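Local coordinates for protein glycoside hydrolase family 81 (Clostridium thermocellum, PDB 6FOP) that probably hydrolyses beta-1,3-glucans such as laminarin, as a family 81 glycoside hydrolase of the bacterium's cellulosome, at residues S374-W379 / H425-I430; G347-A352 / D366-F371; M446-I451 / T511-I516; D378-K383 / K389-D394; D332-V335 / W341-K344. All coordinates share one frame; numbering follows the deposited sequence.

Interaction 1 (S374-W379 / H425-I430); sequences SSLEDW and HAAAQI. With CA (calcium ion), chain C; CA (calcium ion), chain D.
Leu376 reaches across to Ala426, Ala427 and Ile430 and joins two helices of the C-terminal helical domain. The pairing is consistent with the (alpha/alpha)6 barrel of family 81. Helix 362-379 and helix 416-433 run at 122° to each other, and their local axes stay 11.0 Å apart. One leucine bridges that wide gap. Its CB points at the partner helix but is still remote from it. The first torsion sets CG anti to the carbonyl carbon. CG leads on without touching the other segment. CD1 is anti to CA, which extends the chain, and this branch makes the contact. CD2 turns off to another side and stays clear of the partner segment. CD1 lies 4.0 Å from CB of Ala426 and 3.8 Å from the backbone N of Ala427. It also meets CD1 of Ile430 at 3.8 Å, where the two side chains run past one another in opposing senses. The small alanines let the methyl come close to the helix backbone. Met372 of helix 362-379 also packs on Ala426 and Ile430.

Two residues on from Leu376, Asp378 holds metal. Its OD1 and OD2 both bind the second calcium ion (chain D), each at 2.6 Å. Four waters and Glu386 share that ion. On the far helix a side-chain bond spans one turn. Gln429 NE2 donates to His425 NE2 at 3.1 Å and 175°, in the amide plane of Gln429 but 23° out of the imidazole plane.

Interaction 2 (G347-A352 / D366-F371); sequences GKLSCA and DRFISF
Leu349 sets its two methyl branches against Phe368 and Phe371 in an antiparallel helical hairpin. Helices 339-359 and 362-379 follow each other in the chain, and their directions differ by 139° at a local axis distance of 9.7 Å. The leucine CB does not aim at the partner helix, but its methyls reach the partner. CD2 goes to Phe368 and lies 3.8 Å from its CD1. These two side chains cross obliquely. CD1 goes to Phe371 and lies 3.8 Å from its CD2. Here the side chains cross at about a right angle.

The two phenylalanines leave their helix differently. Phe368 has CG anti to the carbonyl carbon, with chi1 at -64°. Phe371 has CG anti to the backbone N, with chi1 at -168°. The rings therefore swing apart, and each takes one branch of the leucine. Both methyls approach the rings at a slant. Other parts of the fold complete the packing: Leu327 of helix 317-329 touches Phe368, and the His345 ring meets Phe371. One turn along from Leu349, Ala352 meets the other side of the Phe368 ring at a slant, with CB 4.0 Å from CE2.

Interaction 3 (M446-I451 / T511-I516); sequences MVELLI and TGNKTI
Glu448 lays its carboxylate end against Ile516, whose CD1 is 3.7 Å from Glu448 CD. The glutamate chain is extended beyond CG. CG of Glu448 also touches Ile516 CD1. The other branch of Ile516, CG2, meets CD1 of Ile451 at 4.0 Å. The apolar contact is thus shared between both branches of one isoleucine.

A water links the polar parts. It donates to Glu448 OE2 at 2.6 Å and to Thr511 OG1 at 2.8 Å, and accepts a weak bond from Asn513 ND2. Glu448 is gripped from further partners. Arg440 forms a salt bridge to OE1, and Trp507 NE1 donates to OE2. These bonds fix the buried carboxylate and probably favour its charged form.

The isoleucine is positioned by the turn before its helix. Gly512 ends the preceding helix in a Schellman motif, with positive phi. Asn513 then caps the next helix: its OD1 accepts from Ile516 N at 3.0 Å, with the donor 54° above the carbonyl plane. The contact therefore joins helix 440-455 to the turn after helix 494-511 and the first turn of helix 514-534. Ile504 and Trp507 of helix 494-511 pack on Ile451, and Leu424 of helix 416-433 touches it too.

Interaction 4 (D378-K383 / K389-D394); sequences DWFTAK and KLFYYD. With CA (calcium ion), chain C; CA (calcium ion), chain D.
A calcium site ties Asp378, at the end of helix 362-379, to Lys389 at the start of strand 390-394. The first calcium ion (chain C) is bound by Asp378 OD1 and by three backbone oxygens. Asp378 O and Thr381 O each lie 2.4 Å from the ion and Lys389 O 2.3 Å. Glu386 of the connecting loop completes the protein ligands. Lys389 and Leu390 form a G1 beta bulge facing Tyr403 of strand 399-403, and Lys389 has positive phi.

The lysine also lies over the Trp379 ring. Its CA sits 3.6 Å from the centroid of the six-membered ring, 11° off the normal, a CH-pi contact. CG runs on above the pyrrole side, 3.8 Å from CE2 of Trp379. Phe391 CE2 meets CD1 at the edge of the Phe380 ring at 3.9 Å, and these two side chains point the same way. A water connects the backbones, donating to Trp379 O and accepting from Phe391 N.

Asp378 O and Lys389 O are only 3.1 Å apart. Two such oxygens would repel each other, so the shared cation probably pays for their closeness and holds the loop shut.

Interaction 5 (D332-V335 / W341-K344); sequences DAPV and WFGK
Trp341 O accepts a bond from a water at 2.7 Å, and the same water accepts from Val335 N at 3.0 Å. This water joins the loop 332-335 to the first turn of helix 339-359. It also lies in the ring plane at the edge of the Trp341 indole.

Beside this bridge, Pro334 packs on Phe342. The proline CG is 4.1 Å from CE2 of the ring, which it approaches at a slant. Both side chains point the same way and lie side by side. Phe342 has CG turned anti to the backbone N, at chi1 -154°, and this brings the end of its ring nearer to the proline. The ring goes on to meet Trp379 edge-to-face and touches Ser375 of helix 362-379.

The segment 332-335 belongs to the connection between helices 317-329 and 339-359, in the helical domain of family 81. The loop folds back over the start of the helix that it leads into. Val335 places its CG2 branch against the six-membered ring of Trp341, but the modelled approach is too close to be trusted in detail.

Trp341 has other partners. Its NE1 bonds to Tyr407 OH, and its backbone N donates to Asp338 OD2. Lys344 lays its CD 3.5 Å above one face of the indole, toward the rim, while its NZ forms a salt bridge with Glu641.

How the interactions relate
All five contacts lie in the helical family 81 domain. Along the chain interaction 5 comes first, then interaction 2. Interactions 1 and 4 start from the same stretch, and interaction 3 comes last. Helix 362-379 serves interactions 1, 2 and 4, and helix 339-359 serves 2 and 5. Interactions 1 and 2 have centres 9 Å apart and meet through Ser350 and Ala426. Interactions 1 and 4 share Asp378 and its two calcium ions. Phe342 of interaction 5 also touches Phe371 of interaction 2. Interaction 3 meets interaction 4 through Val447 and Phe380. The nearest atoms of interactions 2 and 3 are about 12 Å apart. The calcium-bound loop is thus joined to successive helices of the domain.

Interaction 1 (S374-W379 / H425-I430)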
# COMPACT_ATOMS: atom_id res chain seq x y z
N SER A 374 -21.50 17.42 11.92
CA SER A 374 -22.01 16.94 13.21
C SER A 374 -21.51 15.50 13.47
O SER A 374 -21.16 15.15 14.60
CB SER A 374 -23.53 17.03 13.29
OG SER A 374 -24.17 16.21 12.32
N SER A 375 -21.48 14.68 12.42
CA SER A 375 -21.05 13.31 12.64
C SER A 375 -19.54 13.22 12.91
O SER A 375 -19.16 12.47 13.79
CB SER A 375 -21.49 12.39 11.52
OG SER A 375 -20.81 12.69 10.33
N LEU A 376 -18.72 13.99 12.18
CA LEU A 376 -17.29 14.01 12.46
C LEU A 376 -17.02 14.55 13.87
O LEU A 376 -16.18 14.01 14.59
CB LEU A 376 -16.50 14.79 11.41
CG LEU A 376 -16.38 14.08 10.07
CD1 LEU A 376 -15.69 15.00 9.10
CD2 LEU A 376 -15.66 12.73 10.18
N GLU A 377 -17.74 15.59 14.28
CA GLU A 377 -17.53 16.15 15.61
C GLU A 377 -17.90 15.10 16.68
O GLU A 377 -17.20 14.97 17.68
CB GLU A 377 -18.34 17.44 15.79
CG GLU A 377 -17.87 18.57 14.87
CD GLU A 377 -18.78 19.77 14.83
OE1 GLU A 377 -19.61 19.93 15.75
OE2 GLU A 377 -18.64 20.58 13.89
N ASP A 378 -18.93 14.30 16.43
CA ASP A 378 -19.32 13.21 17.34
C ASP A 378 -18.20 12.14 17.36
O ASP A 378 -17.66 11.80 18.43
CB ASP A 378 -20.70 12.63 16.95
CG ASP A 378 -21.24 11.62 17.94
OD1 ASP A 378 -20.50 11.11 18.84
OD2 ASP A 378 -22.46 11.33 17.86
N TRP A 379 -17.83 11.63 16.19
CA TRP A 379 -16.78 10.62 16.14
C TRP A 379 -15.50 11.10 16.80
O TRP A 379 -14.80 10.30 17.41
CB TRP A 379 -16.52 10.15 14.71
CG TRP A 379 -17.49 9.11 14.20
CD1 TRP A 379 -18.63 9.31 13.46
CD2 TRP A 379 -17.40 7.70 14.40
NE1 TRP A 379 -19.23 8.12 13.19
CE2 TRP A 379 -18.48 7.11 13.74
CE3 TRP A 379 -16.48 6.87 15.05
CZ2 TRP A 379 -18.70 5.72 13.75
CZ3 TRP A 379 -16.69 5.53 15.06
CH2 TRP A 379 -17.77 4.95 14.40
N HIS A 425 -11.57 12.05 3.83
CA HIS A 425 -12.13 12.70 2.65
C HIS A 425 -13.16 13.78 3.09
O HIS A 425 -13.11 14.93 2.65
CB HIS A 425 -12.70 11.72 1.65
CG HIS A 425 -13.09 12.37 0.36
ND1 HIS A 425 -13.87 11.73 -0.57
CD2 HIS A 425 -12.79 13.58 -0.17
CE1 HIS A 425 -14.04 12.53 -1.61
NE2 HIS A 425 -13.42 13.66 -1.38
N ALA A 426 -14.06 13.37 3.98
CA ALA A 426 -15.08 14.30 4.46
C ALA A 426 -14.43 15.47 5.18
O ALA A 426 -14.83 16.62 4.99
CB ALA A 426 -16.06 13.59 5.36
N ALA A 427 -13.44 15.20 6.01
CA ALA A 427 -12.74 16.28 6.73
C ALA A 427 -12.06 17.24 5.77
O ALA A 427 -12.08 18.44 5.99
CB ALA A 427 -11.73 15.70 7.68
N ALA A 428 -11.43 16.70 4.73
CA ALA A 428 -10.79 17.53 3.72
C ALA A 428 -11.79 18.41 2.97
O ALA A 428 -11.49 19.60 2.71
CB ALA A 428 -10.00 16.66 2.75
N GLN A 429 -12.93 17.84 2.59
CA GLN A 429 -13.94 18.67 1.93
C GLN A 429 -14.42 19.80 2.85
O GLN A 429 -14.64 20.93 2.38
CB GLN A 429 -15.10 17.82 1.45
CG GLN A 429 -14.79 16.82 0.33
CD GLN A 429 -14.31 17.46 -0.95
OE1 GLN A 429 -14.46 18.66 -1.16
NE2 GLN A 429 -13.71 16.67 -1.83
N ILE A 430 -14.58 19.52 4.15
CA ILE A 430 -14.90 20.58 5.08
C ILE A 430 -13.77 21.61 5.13
O ILE A 430 -14.03 22.83 5.08
CB ILE A 430 -15.25 20.06 6.48
CG1 ILE A 430 -16.50 19.20 6.43
CG2 ILE A 430 -15.43 21.21 7.46
CD1 ILE A 430 -16.70 18.37 7.64
CA CA C . -18.67 10.69 20.24
CA CA D . -22.51 10.39 20.27
O HOH W 1 -24.77 10.62 19.85
O HOH W 2 -22.71 8.24 19.85
O HOH W 3 -22.37 12.63 21.04
O HOH W 4 -23.46 10.24 22.48

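Interaction 2 (G347-A352 / D366-F371)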
# COMPACT_ATOMS: atom_id res chain seq x y z
N GLY A 347 -18.25 9.34 2.53
CA GLY A 347 -17.68 9.50 1.19
C GLY A 347 -18.74 9.91 0.16
O GLY A 347 -18.51 10.76 -0.70
N LYS A 348 -19.91 9.27 0.25
CA LYS A 348 -21.05 9.59 -0.61
C LYS A 348 -21.40 11.09 -0.48
O LYS A 348 -21.58 11.78 -1.50
CB LYS A 348 -22.23 8.69 -0.25
CG LYS A 348 -23.42 8.91 -1.12
CD LYS A 348 -24.48 7.85 -1.00
CE LYS A 348 -24.93 7.48 0.35
NZ LYS A 348 -25.87 6.30 0.17
N LEU A 349 -21.50 11.57 0.76
CA LEU A 349 -21.80 13.00 0.95
C LEU A 349 -20.67 13.91 0.42
O LEU A 349 -20.92 14.96 -0.18
CB LEU A 349 -22.09 13.33 2.39
CG LEU A 349 -23.27 12.57 3.01
CD1 LEU A 349 -23.62 13.15 4.36
CD2 LEU A 349 -24.51 12.46 2.18
N SER A 350 -19.43 13.49 0.65
CA SER A 350 -18.26 14.23 0.20
C SER A 350 -18.20 14.43 -1.30
O SER A 350 -17.72 15.48 -1.78
CB SER A 350 -16.98 13.53 0.65
OG SER A 350 -16.87 13.43 2.05
N CYS A 351 -18.67 13.42 -2.03
CA CYS A 351 -18.70 13.47 -3.48
C CYS A 351 -19.92 14.22 -4.04
O CYS A 351 -19.85 14.78 -5.13
CB CYS A 351 -18.59 12.06 -4.06
SG CYS A 351 -17.00 11.26 -3.80
N ALA A 352 -21.02 14.27 -3.28
CA ALA A 352 -22.23 14.98 -3.75
C ALA A 352 -22.22 16.45 -3.39
O ALA A 352 -22.85 17.26 -4.08
CB ALA A 352 -23.45 14.32 -3.17
N ASP A 366 -26.47 22.43 2.59
CA ASP A 366 -26.52 22.59 4.03
C ASP A 366 -26.81 21.25 4.74
O ASP A 366 -26.21 20.97 5.80
CB ASP A 366 -27.59 23.61 4.42
CG ASP A 366 -27.22 25.04 4.10
OD1 ASP A 366 -26.06 25.36 3.74
OD2 ASP A 366 -28.15 25.89 4.20
N ARG A 367 -27.69 20.42 4.17
CA ARG A 367 -27.97 19.12 4.78
C ARG A 367 -26.70 18.23 4.77
O ARG A 367 -26.38 17.57 5.75
CB ARG A 367 -29.12 18.41 4.07
CG ARG A 367 -30.46 19.01 4.46
CD ARG A 367 -31.61 18.02 4.37
NE ARG A 367 -31.38 16.76 5.09
CZ ARG A 367 -32.31 15.81 5.27
NH1 ARG A 367 -33.57 15.97 4.83
NH2 ARG A 367 -31.98 14.69 5.90
N PHE A 368 -25.98 18.26 3.66
CA PHE A 368 -24.78 17.44 3.53
C PHE A 368 -23.70 17.91 4.50
O PHE A 368 -23.16 17.11 5.26
CB PHE A 368 -24.24 17.49 2.09
CG PHE A 368 -25.16 16.89 1.03
CD1 PHE A 368 -26.03 15.88 1.32
CD2 PHE A 368 -25.10 17.35 -0.28
CE1 PHE A 368 -26.85 15.34 0.34
CE2 PHE A 368 -25.91 16.80 -1.25
CZ PHE A 368 -26.79 15.81 -0.93
N ILE A 369 -23.36 19.20 4.46
CA ILE A 369 -22.31 19.79 5.34
C ILE A 369 -22.66 19.60 6.79
O ILE A 369 -21.80 19.28 7.62
CB ILE A 369 -22.06 21.30 5.09
CG1 ILE A 369 -21.39 21.46 3.74
CG2 ILE A 369 -21.17 21.91 6.17
CD1 ILE A 369 -21.15 22.88 3.29
N SER A 370 -23.92 19.84 7.15
CA SER A 370 -24.36 19.71 8.55
C SER A 370 -24.12 18.30 9.07
O SER A 370 -23.63 18.10 10.18
CB SER A 370 -25.84 20.06 8.69
OG SER A 370 -26.30 19.85 10.02
N PHE A 371 -24.51 17.30 8.27
CA PHE A 371 -24.32 15.91 8.68
C PHE A 371 -22.84 15.53 8.72
O PHE A 371 -22.41 14.86 9.65
CB PHE A 371 -25.12 14.91 7.83
CG PHE A 371 -25.15 13.53 8.44
CD1 PHE A 371 -26.01 13.27 9.50
CD2 PHE A 371 -24.27 12.55 8.05
CE1 PHE A 371 -26.05 12.04 10.11
CE2 PHE A 371 -24.32 11.29 8.66
CZ PHE A 371 -25.19 11.04 9.68

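Interaction 3 (M446-I451 / T511-I516)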
# COMPACT_ATOMS: atom_id res chain seq x y z
N MET A 446 -7.76 16.01 15.84
CA MET A 446 -8.27 14.65 15.71
C MET A 446 -8.13 14.11 14.28
O MET A 446 -7.76 12.93 14.09
CB MET A 446 -9.71 14.53 16.21
CG MET A 446 -9.88 14.52 17.72
SD MET A 446 -9.05 13.12 18.53
CE MET A 446 -10.16 11.79 17.99
N VAL A 447 -8.37 14.96 13.27
CA VAL A 447 -8.15 14.54 11.90
C VAL A 447 -6.72 14.03 11.71
O VAL A 447 -6.47 12.96 11.11
CB VAL A 447 -8.46 15.66 10.89
CG1 VAL A 447 -8.06 15.28 9.47
CG2 VAL A 447 -9.94 16.03 10.93
N GLU A 448 -5.77 14.77 12.27
CA GLU A 448 -4.38 14.41 12.04
C GLU A 448 -3.99 13.15 12.82
O GLU A 448 -3.11 12.43 12.37
CB GLU A 448 -3.47 15.64 12.23
CG GLU A 448 -3.70 16.58 11.05
CD GLU A 448 -3.08 17.95 11.13
OE1 GLU A 448 -2.27 18.25 12.06
OE2 GLU A 448 -3.41 18.73 10.23
N LEU A 449 -4.70 12.84 13.91
CA LEU A 449 -4.49 11.55 14.59
C LEU A 449 -4.93 10.35 13.72
O LEU A 449 -4.28 9.30 13.71
CB LEU A 449 -5.14 11.51 15.96
CG LEU A 449 -4.52 12.34 17.09
CD1 LEU A 449 -5.23 11.97 18.39
CD2 LEU A 449 -3.06 12.06 17.28
N LEU A 450 -6.03 10.50 12.96
CA LEU A 450 -6.44 9.45 12.01
C LEU A 450 -5.38 9.30 10.93
O LEU A 450 -5.05 8.17 10.54
CB LEU A 450 -7.81 9.72 11.35
CG LEU A 450 -9.02 9.22 12.12
CD1 LEU A 450 -9.20 9.87 13.45
CD2 LEU A 450 -10.28 9.37 11.26
N ILE A 451 -4.84 10.41 10.43
CA ILE A 451 -3.76 10.35 9.45
C ILE A 451 -2.55 9.59 10.04
O ILE A 451 -2.00 8.70 9.39
CB ILE A 451 -3.31 11.74 8.95
CG1 ILE A 451 -4.50 12.46 8.29
CG2 ILE A 451 -2.12 11.60 7.97
CD1 ILE A 451 -4.18 13.87 7.83
N THR A 511 -5.22 22.86 4.37
CA THR A 511 -4.77 23.42 5.64
C THR A 511 -3.41 24.10 5.54
O THR A 511 -2.90 24.60 6.55
CB THR A 511 -4.76 22.35 6.74
OG1 THR A 511 -3.86 21.30 6.39
CG2 THR A 511 -6.16 21.77 6.99
N GLY A 512 -2.83 24.16 4.35
CA GLY A 512 -1.51 24.77 4.17
C GLY A 512 -0.35 24.02 4.80
O GLY A 512 0.65 24.65 5.18
N ASN A 513 -0.49 22.70 4.94
CA ASN A 513 0.52 21.87 5.56
C ASN A 513 1.24 21.05 4.48
O ASN A 513 0.75 20.00 4.03
CB ASN A 513 -0.11 20.99 6.64
CG ASN A 513 0.91 20.20 7.43
OD1 ASN A 513 1.94 19.79 6.89
ND2 ASN A 513 0.62 19.98 8.70
N LYS A 514 2.40 21.56 4.06
CA LYS A 514 3.13 20.93 2.95
C LYS A 514 3.65 19.55 3.34
O LYS A 514 3.71 18.67 2.50
CB LYS A 514 4.28 21.81 2.45
CG LYS A 514 3.84 23.07 1.72
CD LYS A 514 5.01 23.79 1.04
CE LYS A 514 4.66 25.23 0.68
NZ LYS A 514 3.51 25.34 -0.26
N THR A 515 3.99 19.34 4.60
CA THR A 515 4.47 18.00 5.02
C THR A 515 3.38 16.96 4.80
O THR A 515 3.63 15.88 4.24
CB THR A 515 4.91 18.01 6.49
OG1 THR A 515 5.99 18.93 6.67
CG2 THR A 515 5.35 16.63 6.94
N ILE A 516 2.17 17.25 5.26
CA ILE A 516 1.08 16.29 5.11
C ILE A 516 0.67 16.18 3.65
O ILE A 516 0.45 15.07 3.15
CB ILE A 516 -0.11 16.64 6.03
CG1 ILE A 516 0.30 16.50 7.50
CG2 ILE A 516 -1.31 15.75 5.68
CD1 ILE A 516 -0.78 16.82 8.51
O HOH W 5 -2.66 20.78 8.89

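Interaction 4 (D378-K383 / K389-D394)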
# COMPACT_ATOMS: atom_id res chain seq x y z
N ASP A 378 -18.93 14.30 16.43
CA ASP A 378 -19.32 13.21 17.34
C ASP A 378 -18.20 12.14 17.36
O ASP A 378 -17.66 11.80 18.43
CB ASP A 378 -20.70 12.63 16.95
CG ASP A 378 -21.24 11.62 17.94
OD1 ASP A 378 -20.50 11.11 18.84
OD2 ASP A 378 -22.46 11.33 17.86
N TRP A 379 -17.83 11.63 16.19
CA TRP A 379 -16.78 10.62 16.14
C TRP A 379 -15.50 11.10 16.80
O TRP A 379 -14.80 10.30 17.41
CB TRP A 379 -16.52 10.15 14.71
CG TRP A 379 -17.49 9.11 14.20
CD1 TRP A 379 -18.63 9.31 13.46
CD2 TRP A 379 -17.40 7.70 14.40
NE1 TRP A 379 -19.23 8.12 13.19
CE2 TRP A 379 -18.48 7.11 13.74
CE3 TRP A 379 -16.48 6.87 15.05
CZ2 TRP A 379 -18.70 5.72 13.75
CZ3 TRP A 379 -16.69 5.53 15.06
CH2 TRP A 379 -17.77 4.95 14.40
N PHE A 380 -15.18 12.39 16.63
CA PHE A 380 -13.94 12.97 17.13
C PHE A 380 -14.00 13.43 18.58
O PHE A 380 -13.07 14.10 19.04
CB PHE A 380 -13.45 14.13 16.22
CG PHE A 380 -13.07 13.73 14.82
CD1 PHE A 380 -12.70 12.42 14.49
CD2 PHE A 380 -13.03 14.69 13.82
CE1 PHE A 380 -12.32 12.10 13.20
CE2 PHE A 380 -12.65 14.37 12.54
CZ PHE A 380 -12.29 13.07 12.23
N THR A 381 -15.07 13.04 19.29
CA THR A 381 -15.22 13.29 20.72
C THR A 381 -15.59 11.97 21.42
O THR A 381 -16.54 11.31 21.03
CB THR A 381 -16.34 14.31 20.96
OG1 THR A 381 -16.07 15.50 20.20
CG2 THR A 381 -16.44 14.67 22.42
N ALA A 382 -14.83 11.59 22.43
CA ALA A 382 -15.10 10.40 23.23
C ALA A 382 -15.68 10.85 24.56
O ALA A 382 -14.96 11.30 25.45
CB ALA A 382 -13.81 9.59 23.44
N LYS A 383 -17.00 10.75 24.68
CA LYS A 383 -17.69 11.14 25.92
C LYS A 383 -17.67 10.01 26.95
O LYS A 383 -17.64 8.84 26.59
CB LYS A 383 -19.13 11.56 25.61
CG LYS A 383 -19.23 12.89 24.90
CD LYS A 383 -20.67 13.34 24.78
CE LYS A 383 -20.74 14.77 24.25
NZ LYS A 383 -22.15 15.23 24.12
N LYS A 389 -19.45 5.78 18.25
CA LYS A 389 -19.01 7.00 17.64
C LYS A 389 -17.96 7.66 18.51
O LYS A 389 -18.12 8.76 19.03
CB LYS A 389 -20.15 7.96 17.24
CG LYS A 389 -21.21 7.33 16.36
CD LYS A 389 -22.26 8.36 15.97
CE LYS A 389 -23.23 7.79 14.94
NZ LYS A 389 -23.95 6.59 15.42
N LEU A 390 -16.84 6.96 18.62
CA LEU A 390 -15.69 7.41 19.40
C LEU A 390 -14.46 6.66 18.93
O LEU A 390 -14.57 5.58 18.30
CB LEU A 390 -15.90 7.19 20.91
CG LEU A 390 -16.07 5.70 21.28
CD1 LEU A 390 -14.80 5.07 21.81
CD2 LEU A 390 -17.25 5.41 22.15
N PHE A 391 -13.31 7.24 19.23
CA PHE A 391 -12.00 6.61 19.00
C PHE A 391 -11.33 6.27 20.31
O PHE A 391 -11.28 7.09 21.23
CB PHE A 391 -11.09 7.49 18.12
CG PHE A 391 -11.52 7.50 16.66
CD1 PHE A 391 -11.18 6.46 15.81
CD2 PHE A 391 -12.33 8.51 16.16
CE1 PHE A 391 -11.60 6.43 14.50
CE2 PHE A 391 -12.75 8.49 14.85
CZ PHE A 391 -12.42 7.44 14.03
N TYR A 392 -10.78 5.05 20.36
CA TYR A 392 -10.06 4.49 21.50
C TYR A 392 -8.60 4.30 21.11
O TYR A 392 -8.32 3.82 20.01
CB TYR A 392 -10.69 3.12 21.82
CG TYR A 392 -9.92 2.26 22.78
CD1 TYR A 392 -10.09 2.40 24.14
CD2 TYR A 392 -9.05 1.27 22.32
CE1 TYR A 392 -9.39 1.61 25.03
CE2 TYR A 392 -8.35 0.47 23.21
CZ TYR A 392 -8.53 0.64 24.56
OH TYR A 392 -7.85 -0.15 25.47
N TYR A 393 -7.68 4.63 22.01
CA TYR A 393 -6.26 4.41 21.75
C TYR A 393 -5.79 3.18 22.52
O TYR A 393 -5.91 3.12 23.76
CB TYR A 393 -5.43 5.61 22.19
CG TYR A 393 -3.96 5.45 21.89
CD1 TYR A 393 -3.46 5.60 20.60
CD2 TYR A 393 -3.06 5.18 22.88
CE1 TYR A 393 -2.12 5.44 20.33
CE2 TYR A 393 -1.73 5.01 22.60
CZ TYR A 393 -1.25 5.15 21.33
OH TYR A 393 0.11 4.99 21.12
N ASP A 394 -5.33 2.18 21.76
CA ASP A 394 -4.70 1.00 22.33
C ASP A 394 -3.22 1.30 22.52
O ASP A 394 -2.53 1.59 21.54
CB ASP A 394 -4.92 -0.19 21.40
CG ASP A 394 -4.26 -1.47 21.90
OD1 ASP A 394 -3.02 -1.53 21.96
OD2 ASP A 394 -4.99 -2.41 22.24
CA CA C . -18.67 10.69 20.24
CA CA D . -22.51 10.39 20.27
O HOH W 6 -13.25 10.04 19.80
O HOH W 1 -24.77 10.62 19.85
O HOH W 2 -22.71 8.24 19.85
O HOH W 3 -22.37 12.63 21.04
O HOH W 4 -23.46 10.24 22.48

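Interaction 5 (D332-V335 / W341-K344)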
# COMPACT_ATOMS: atom_id res chain seq x y z
N ASP A 332 -28.88 11.84 6.35
CA ASP A 332 -28.61 11.37 7.70
C ASP A 332 -28.85 9.86 7.87
O ASP A 332 -29.04 9.40 9.00
CB ASP A 332 -29.46 12.19 8.68
CG ASP A 332 -30.96 12.03 8.44
OD1 ASP A 332 -31.37 11.48 7.37
OD2 ASP A 332 -31.71 12.46 9.34
N ALA A 333 -28.78 9.11 6.76
CA ALA A 333 -29.17 7.68 6.72
C ALA A 333 -28.04 6.76 6.20
O ALA A 333 -28.13 6.18 5.12
CB ALA A 333 -30.44 7.52 5.87
N PRO A 334 -26.96 6.61 6.98
CA PRO A 334 -25.96 5.58 6.63
C PRO A 334 -26.62 4.20 6.69
O PRO A 334 -27.58 3.99 7.45
CB PRO A 334 -24.90 5.73 7.72
CG PRO A 334 -25.59 6.43 8.85
CD PRO A 334 -26.66 7.29 8.25
N VAL A 335 -26.11 3.26 5.89
CA VAL A 335 -26.69 1.91 5.89
C VAL A 335 -26.32 1.14 7.16
O VAL A 335 -27.03 0.25 7.57
CB VAL A 335 -26.32 1.11 4.64
CG1 VAL A 335 -26.72 1.85 3.36
CG2 VAL A 335 -24.87 0.74 4.65
N TRP A 341 -18.93 1.35 7.29
CA TRP A 341 -20.15 1.73 6.59
C TRP A 341 -20.46 3.21 6.86
O TRP A 341 -20.98 3.88 5.97
CB TRP A 341 -21.30 0.76 6.96
CG TRP A 341 -21.10 -0.56 6.28
CD1 TRP A 341 -20.57 -1.69 6.81
CD2 TRP A 341 -21.36 -0.84 4.90
NE1 TRP A 341 -20.45 -2.65 5.85
CE2 TRP A 341 -20.96 -2.17 4.68
CE3 TRP A 341 -21.91 -0.11 3.85
CZ2 TRP A 341 -21.07 -2.78 3.43
CZ3 TRP A 341 -22.05 -0.72 2.64
CH2 TRP A 341 -21.62 -2.04 2.43
N PHE A 342 -20.13 3.72 8.04
CA PHE A 342 -20.30 5.15 8.30
C PHE A 342 -19.39 5.91 7.36
O PHE A 342 -19.78 6.91 6.76
CB PHE A 342 -20.02 5.50 9.76
CG PHE A 342 -20.74 6.75 10.19
CD1 PHE A 342 -20.30 7.97 9.81
CD2 PHE A 342 -21.92 6.66 10.93
CE1 PHE A 342 -21.01 9.12 10.14
CE2 PHE A 342 -22.63 7.81 11.29
CZ PHE A 342 -22.17 9.03 10.87
N GLY A 343 -18.15 5.42 7.21
CA GLY A 343 -17.25 6.01 6.24
C GLY A 343 -17.80 6.04 4.83
O GLY A 343 -17.74 7.08 4.14
N LYS A 344 -18.29 4.90 4.36
CA LYS A 344 -18.86 4.86 3.01
C LYS A 344 -19.91 5.97 2.82
O LYS A 344 -19.95 6.61 1.78
CB LYS A 344 -19.48 3.50 2.66
CG LYS A 344 -18.46 2.42 2.32
CD LYS A 344 -19.06 1.11 1.88
CE LYS A 344 -19.78 1.12 0.55
NZ LYS A 344 -18.92 1.09 -0.67
O HOH W 7 -23.36 3.49 4.78